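Local coordinates for hypothetical protein Atu0492 (Agrobacterium tumefaciens, PDB 2GMY) that is of unknown function but may act in antioxidant defence, like AhpD proteins of the carboxymuconolactone decarboxylase family, at residues 23-28 and 124-129; 32-37 and 113-118. All blocks are in the same frame, centred on the assembly; numbering follows the deposited sequence.

Contact 1. Residues 23-28 and 124-129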
loop_
_atom_site.group_PDB
_atom_site.type_symbol
_atom_site.label_atom_id
_atom_site.label_comp_id
_atom_site.label_asym_id
_atom_site.label_seq_id
_atom_site.Cartn_x
_atom_site.Cartn_y
_atom_site.Cartn_z
ATOM N N ASN A 23 29.871 -12.611 10.080
ATOM C CA ASN A 23 30.648 -13.740 10.574
ATOM C C ASN A 23 29.914 -14.501 11.683
ATOM O O ASN A 23 29.956 -15.732 11.721
ATOM C CB ASN A 23 32.014 -13.229 11.046
ATOM C CG ASN A 23 32.964 -14.348 11.429
ATOM O OD1 ASN A 23 32.951 -15.444 10.852
ATOM N ND2 ASN A 23 33.801 -14.075 12.425
ATOM N N TYR A 24 29.231 -13.782 12.579
ATOM C CA TYR A 24 28.410 -14.475 13.563
ATOM C C TYR A 24 27.355 -15.344 12.872
ATOM O O TYR A 24 27.214 -16.524 13.193
ATOM C CB TYR A 24 27.725 -13.556 14.577
ATOM C CG TYR A 24 26.688 -14.362 15.302
ATOM C CD1 TYR A 24 27.069 -15.325 16.232
ATOM C CD2 TYR A 24 25.329 -14.248 14.977
ATOM C CE1 TYR A 24 26.135 -16.129 16.855
ATOM C CE2 TYR A 24 24.377 -15.053 15.602
ATOM C CZ TYR A 24 24.792 -15.988 16.535
ATOM O OH TYR A 24 23.868 -16.786 17.163
ATOM N N VAL A 25 26.612 -14.752 11.943
ATOM C CA VAL A 25 25.520 -15.476 11.285
ATOM C C VAL A 25 26.055 -16.760 10.662
ATOM O O VAL A 25 25.500 -17.840 10.881
ATOM C CB VAL A 25 24.812 -14.622 10.224
ATOM C CG1 VAL A 25 23.776 -15.475 9.477
ATOM C CG2 VAL A 25 24.131 -13.412 10.896
ATOM N N GLN A 26 27.162 -16.630 9.928
ATOM C CA GLN A 26 27.778 -17.756 9.234
ATOM C C GLN A 26 28.174 -18.908 10.151
ATOM O O GLN A 26 28.075 -20.070 9.764
ATOM C CB GLN A 26 28.999 -17.284 8.438
ATOM C CG GLN A 26 28.628 -16.477 7.209
ATOM C CD GLN A 26 27.578 -17.172 6.357
ATOM O OE1 GLN A 26 27.790 -18.284 5.860
ATOM N NE2 GLN A 26 26.431 -16.527 6.199
ATOM N N SER A 27 28.619 -18.601 11.362
ATOM C CA SER A 27 29.090 -19.671 12.235
ATOM C C SER A 27 28.122 -19.929 13.380
ATOM O O SER A 27 28.481 -20.565 14.380
ATOM C CB SER A 27 30.487 -19.363 12.763
ATOM O OG SER A 27 30.525 -18.082 13.352
ATOM N N SER A 28 26.886 -19.457 13.223
ATOM C CA SER A 28 25.904 -19.535 14.300
ATOM C C SER A 28 25.420 -20.948 14.612
ATOM O O SER A 28 24.916 -21.197 15.709
ATOM C CB SER A 28 24.691 -18.660 13.973
ATOM O OG SER A 28 23.991 -19.206 12.874
ATOM N N THR A 124 16.293 -14.773 13.353
ATOM C CA THR A 124 15.832 -13.388 13.350
ATOM C C THR A 124 17.012 -12.406 13.261
ATOM O O THR A 124 16.931 -11.395 12.571
ATOM C CB THR A 124 14.881 -13.113 14.536
ATOM O OG1 THR A 124 13.821 -14.093 14.527
ATOM C CG2 THR A 124 14.269 -11.730 14.417
ATOM N N VAL A 125 18.122 -12.728 13.914
ATOM C CA VAL A 125 19.344 -11.935 13.728
ATOM C C VAL A 125 19.827 -12.039 12.272
ATOM O O VAL A 125 20.245 -11.042 11.678
ATOM C CB VAL A 125 20.446 -12.404 14.716
ATOM C CG1 VAL A 125 21.785 -11.755 14.398
ATOM C CG2 VAL A 125 20.023 -12.092 16.165
ATOM N N ALA A 126 19.762 -13.238 11.691
ATOM C CA ALA A 126 20.140 -13.425 10.287
ATOM C C ALA A 126 19.255 -12.551 9.363
ATOM O O ALA A 126 19.753 -11.916 8.431
ATOM C CB ALA A 126 20.043 -14.894 9.904
ATOM N N ILE A 127 17.952 -12.497 9.643
ATOM C CA ILE A 127 17.046 -11.640 8.861
ATOM C C ILE A 127 17.466 -10.177 9.024
ATOM O O ILE A 127 17.494 -9.417 8.055
ATOM C CB ILE A 127 15.573 -11.832 9.284
ATOM C CG1 ILE A 127 15.092 -13.255 8.940
ATOM C CG2 ILE A 127 14.649 -10.807 8.577
ATOM C CD1 ILE A 127 13.810 -13.694 9.691
ATOM N N GLY A 128 17.803 -9.781 10.250
ATOM C CA GLY A 128 18.282 -8.412 10.491
ATOM C C GLY A 128 19.549 -8.119 9.693
ATOM O O GLY A 128 19.657 -7.052 9.054
ATOM N N ALA A 129 20.499 -9.060 9.720
ATOM C CA ALA A 129 21.774 -8.890 9.026
ATOM C C ALA A 129 21.598 -8.684 7.516
ATOM O O ALA A 129 22.161 -7.747 6.946
ATOM C CB ALA A 129 22.712 -10.058 9.317
#
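A chi1 of 174° in Val-25 turns CG1 away from the backbone N and leaves CG2 beside it, spreading the two methyls between Ala-126 and Ala-129. Val-25 CG1 meets the methyl of Ala-126, 3.8 Å from its CB. The other branch lies over the backbone of the second helix: Val-25 CG2 is 4.0 Å both from Ala-126 CA and from Ala-129 CB. Alanine suits both places, because a single methyl lets the helices come near enough for a short, beta-branched valine to span them; the CA atoms of Val-25 and Ala-126 are 5.8 Å apart.

Tyr-24, the residue before, adds a lighter touch. Its ring meets Val-125 obliquely, with CE2 of Tyr-24 4.4 Å from CG1 of Val-125. Both residues also pack on a second subunit, Tyr-24 on its Ala-14 and Val-125 on its Val-18, so this side of the contact runs into the interface. Ala-126 also touches Ile-38 of helix 32-45.

The contact joins the C-terminal end of helix 12-26 to the middle of helix 117-139 in an all-helical fold. Past the contact, serines close the first helix: Ser-27 OG bonds to Asn-23 O at 2.9 Å, while Ser-27 N reaches that oxygen from the opposite face of its plane. Ser-28 OG donates to Val-25 O at 2.8 Å, and Ser-28 N shares this acceptor. Each hydroxyl thus adds a second bond to a carbonyl that a backbone N already uses. Lys-122 NZ, just before the second segment, bonds to Ser-28 O, a polar link beside the apolar contact. Between the two segments themselves no hydrogen bond or charge pair crosses, and their direct attachment rests on the fit of aliphatic and aromatic carbon.

Contact 2. Residues 32-37 and 113-118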
loop_
_atom_site.group_PDB
_atom_site.type_symbol
_atom_site.label_atom_id
_atom_site.label_comp_id
_atom_site.label_asym_id
_atom_site.label_seq_id
_atom_site.Cartn_x
_atom_site.Cartn_y
_atom_site.Cartn_z
ATOM N N HIS A 32 23.018 -24.345 6.703
ATOM C CA HIS A 32 23.376 -23.426 5.627
ATOM C C HIS A 32 22.229 -23.186 4.643
ATOM O O HIS A 32 22.075 -22.075 4.124
ATOM C CB HIS A 32 24.663 -23.865 4.919
ATOM C CG HIS A 32 25.873 -23.794 5.799
ATOM N ND1 HIS A 32 26.283 -22.624 6.403
ATOM C CD2 HIS A 32 26.753 -24.748 6.189
ATOM C CE1 HIS A 32 27.364 -22.858 7.126
ATOM N NE2 HIS A 32 27.670 -24.140 7.015
ATOM N N ARG A 33 21.417 -24.215 4.413
ATOM C CA ARG A 33 20.236 -24.092 3.563
ATOM C C ARG A 33 19.296 -22.988 4.058
ATOM O O ARG A 33 18.748 -22.218 3.256
ATOM C CB ARG A 33 19.483 -25.416 3.496
ATOM C CG ARG A 33 18.261 -25.319 2.609
ATOM C CD ARG A 33 17.436 -26.588 2.558
ATOM N NE ARG A 33 16.928 -27.012 3.856
ATOM C CZ ARG A 33 17.436 -28.017 4.559
ATOM N NH1 ARG A 33 18.480 -28.692 4.088
ATOM N NH2 ARG A 33 16.904 -28.351 5.732
ATOM N N PHE A 34 19.132 -22.904 5.374
ATOM C CA PHE A 34 18.253 -21.890 5.975
ATOM C C PHE A 34 18.873 -20.495 5.880
ATOM O O PHE A 34 18.165 -19.499 5.660
ATOM C CB PHE A 34 17.916 -22.241 7.428
ATOM C CG PHE A 34 17.182 -23.556 7.588
ATOM C CD1 PHE A 34 16.224 -23.971 6.653
ATOM C CD2 PHE A 34 17.427 -24.365 8.695
ATOM C CE1 PHE A 34 15.538 -25.190 6.810
ATOM C CE2 PHE A 34 16.750 -25.578 8.856
ATOM C CZ PHE A 34 15.805 -25.984 7.907
ATOM N N ILE A 35 20.193 -20.422 6.043
ATOM C CA ILE A 35 20.897 -19.153 5.882
ATOM C C ILE A 35 20.746 -18.655 4.436
ATOM O O ILE A 35 20.415 -17.486 4.205
ATOM C CB ILE A 35 22.379 -19.260 6.313
ATOM C CG1 ILE A 35 22.459 -19.597 7.805
ATOM C CG2 ILE A 35 23.109 -17.941 6.014
ATOM C CD1 ILE A 35 23.899 -19.819 8.309
ATOM N N HIS A 36 20.955 -19.548 3.468
ATOM C CA HIS A 36 20.755 -19.198 2.055
ATOM C C HIS A 36 19.341 -18.698 1.779
ATOM O O HIS A 36 19.142 -17.692 1.098
ATOM C CB HIS A 36 21.011 -20.406 1.159
ATOM C CG HIS A 36 22.433 -20.857 1.157
ATOM N ND1 HIS A 36 23.488 -19.972 1.107
ATOM C CD2 HIS A 36 22.976 -22.098 1.171
ATOM C CE1 HIS A 36 24.624 -20.650 1.097
ATOM N NE2 HIS A 36 24.340 -21.940 1.138
ATOM N N LEU A 37 18.365 -19.420 2.304
ATOM C CA LEU A 37 16.954 -19.080 2.124
ATOM C C LEU A 37 16.640 -17.697 2.687
ATOM O O LEU A 37 15.965 -16.886 2.042
ATOM C CB LEU A 37 16.110 -20.147 2.824
ATOM C CG LEU A 37 14.594 -19.993 2.746
ATOM C CD1 LEU A 37 13.964 -21.361 2.895
ATOM C CD2 LEU A 37 14.058 -18.993 3.792
ATOM N N ALA A 113 6.475 -23.933 15.357
ATOM C CA ALA A 113 6.201 -25.343 15.113
ATOM C C ALA A 113 7.477 -26.108 14.721
ATOM O O ALA A 113 7.667 -27.267 15.103
ATOM C CB ALA A 113 5.125 -25.488 14.059
ATOM N N HIS A 114 8.393 -25.423 14.035
ATOM C CA HIS A 114 9.532 -26.074 13.371
ATOM C C HIS A 114 10.901 -25.736 13.933
ATOM O O HIS A 114 11.893 -26.340 13.531
ATOM C CB HIS A 114 9.528 -25.712 11.890
ATOM C CG HIS A 114 8.359 -26.268 11.154
ATOM N ND1 HIS A 114 8.351 -27.545 10.642
ATOM C CD2 HIS A 114 7.147 -25.735 10.870
ATOM C CE1 HIS A 114 7.185 -27.772 10.063
ATOM N NE2 HIS A 114 6.437 -26.692 10.186
ATOM N N PHE A 115 10.966 -24.737 14.815
ATOM C CA PHE A 115 12.248 -24.255 15.319
ATOM C C PHE A 115 12.197 -24.001 16.814
ATOM O O PHE A 115 11.185 -23.540 17.342
ATOM C CB PHE A 115 12.651 -22.951 14.597
ATOM C CG PHE A 115 12.937 -23.135 13.127
ATOM C CD1 PHE A 115 14.164 -23.631 12.701
ATOM C CD2 PHE A 115 11.958 -22.842 12.175
ATOM C CE1 PHE A 115 14.426 -23.800 11.346
ATOM C CE2 PHE A 115 12.212 -23.013 10.812
ATOM C CZ PHE A 115 13.438 -23.491 10.401
ATOM N N SER A 116 13.310 -24.286 17.488
ATOM C CA SER A 116 13.466 -23.930 18.899
ATOM C C SER A 116 13.605 -22.418 19.089
ATOM O O SER A 116 13.888 -21.683 18.132
ATOM C CB SER A 116 14.714 -24.604 19.472
ATOM O OG SER A 116 15.894 -23.990 18.962
ATOM N N ASP A 117 13.440 -21.946 20.327
ATOM C CA ASP A 117 13.626 -20.521 20.602
ATOM C C ASP A 117 15.045 -20.083 20.235
ATOM O O ASP A 117 15.235 -18.997 19.693
ATOM C CB ASP A 117 13.352 -20.179 22.073
ATOM C CG ASP A 117 11.871 -19.998 22.381
ATOM O OD1 ASP A 117 11.025 -20.183 21.479
ATOM O OD2 ASP A 117 11.560 -19.645 23.546
ATOM N N GLU A 118 16.046 -20.919 20.530
ATOM C CA GLU A 118 17.424 -20.555 20.204
ATOM C C GLU A 118 17.576 -20.362 18.692
ATOM O O GLU A 118 18.123 -19.357 18.243
ATOM C CB GLU A 118 18.429 -21.586 20.731
ATOM C CG GLU A 118 19.876 -21.182 20.440
ATOM C CD GLU A 118 20.893 -22.275 20.744
ATOM O OE1 GLU A 118 20.501 -23.458 20.879
ATOM O OE2 GLU A 118 22.094 -21.945 20.827
#
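A T-shaped aromatic pair ties the first turn of helix 32-45 to the short linker between helices 105-114 and 117-139. Phe-115 points its edge at one face of Phe-34; the ring centroids are 5.4 Å apart and the planes stand at 81°, almost perpendicular. The side chains approach from opposite directions, which lets two long, flat groups bridge backbones whose CA atoms, at Phe-34 and Phe-115, remain 11.4 Å apart. Phenylalanine suits both positions, since its ring is long enough to reach inward and has no polar group to satisfy in a buried site. The roles differ, however: Phe-34 offers its electron-rich face, and Phe-115 supplies the C-H edge. Gln-84 touches both rings, so helix 83-96 also borders the junction.

Phe-115 has an extended backbone between the two helices and directly precedes Ser-116, the N-cap residue of helix 117-139, whose OG caps a backbone N of that helix. Within the pair, Phe-115 CZ sits 4.2 Å above the plane of Phe-34, over its centre, while Phe-115 CE1 lies nearer the rim, 3.8 Å from Phe-34 CE2.

Overall arrangement
Contacts 1 and 2 lie about 11 Å apart, centre to centre, and both fasten helix 117-139, or the linker leading into it, to the N-terminal helices. Along the chain, contact 2 is nested inside the loop that contact 1 closes. Helices 12-26 and 32-45 follow one another, and the two sites touch where they meet: Ile-35 CD1 lies 3.6 Å from Val-25 O, and Ile-35 CG2 is also 3.6 Å from Gln-26 NE2. Ile-35 thus packs against the end of the helix that bears Val-25. Both regions touch the second subunit, at Tyr-24 and Val-125 in contact 1 and at Asp-117 and Glu-118, two and three residues along the chain from Phe-115.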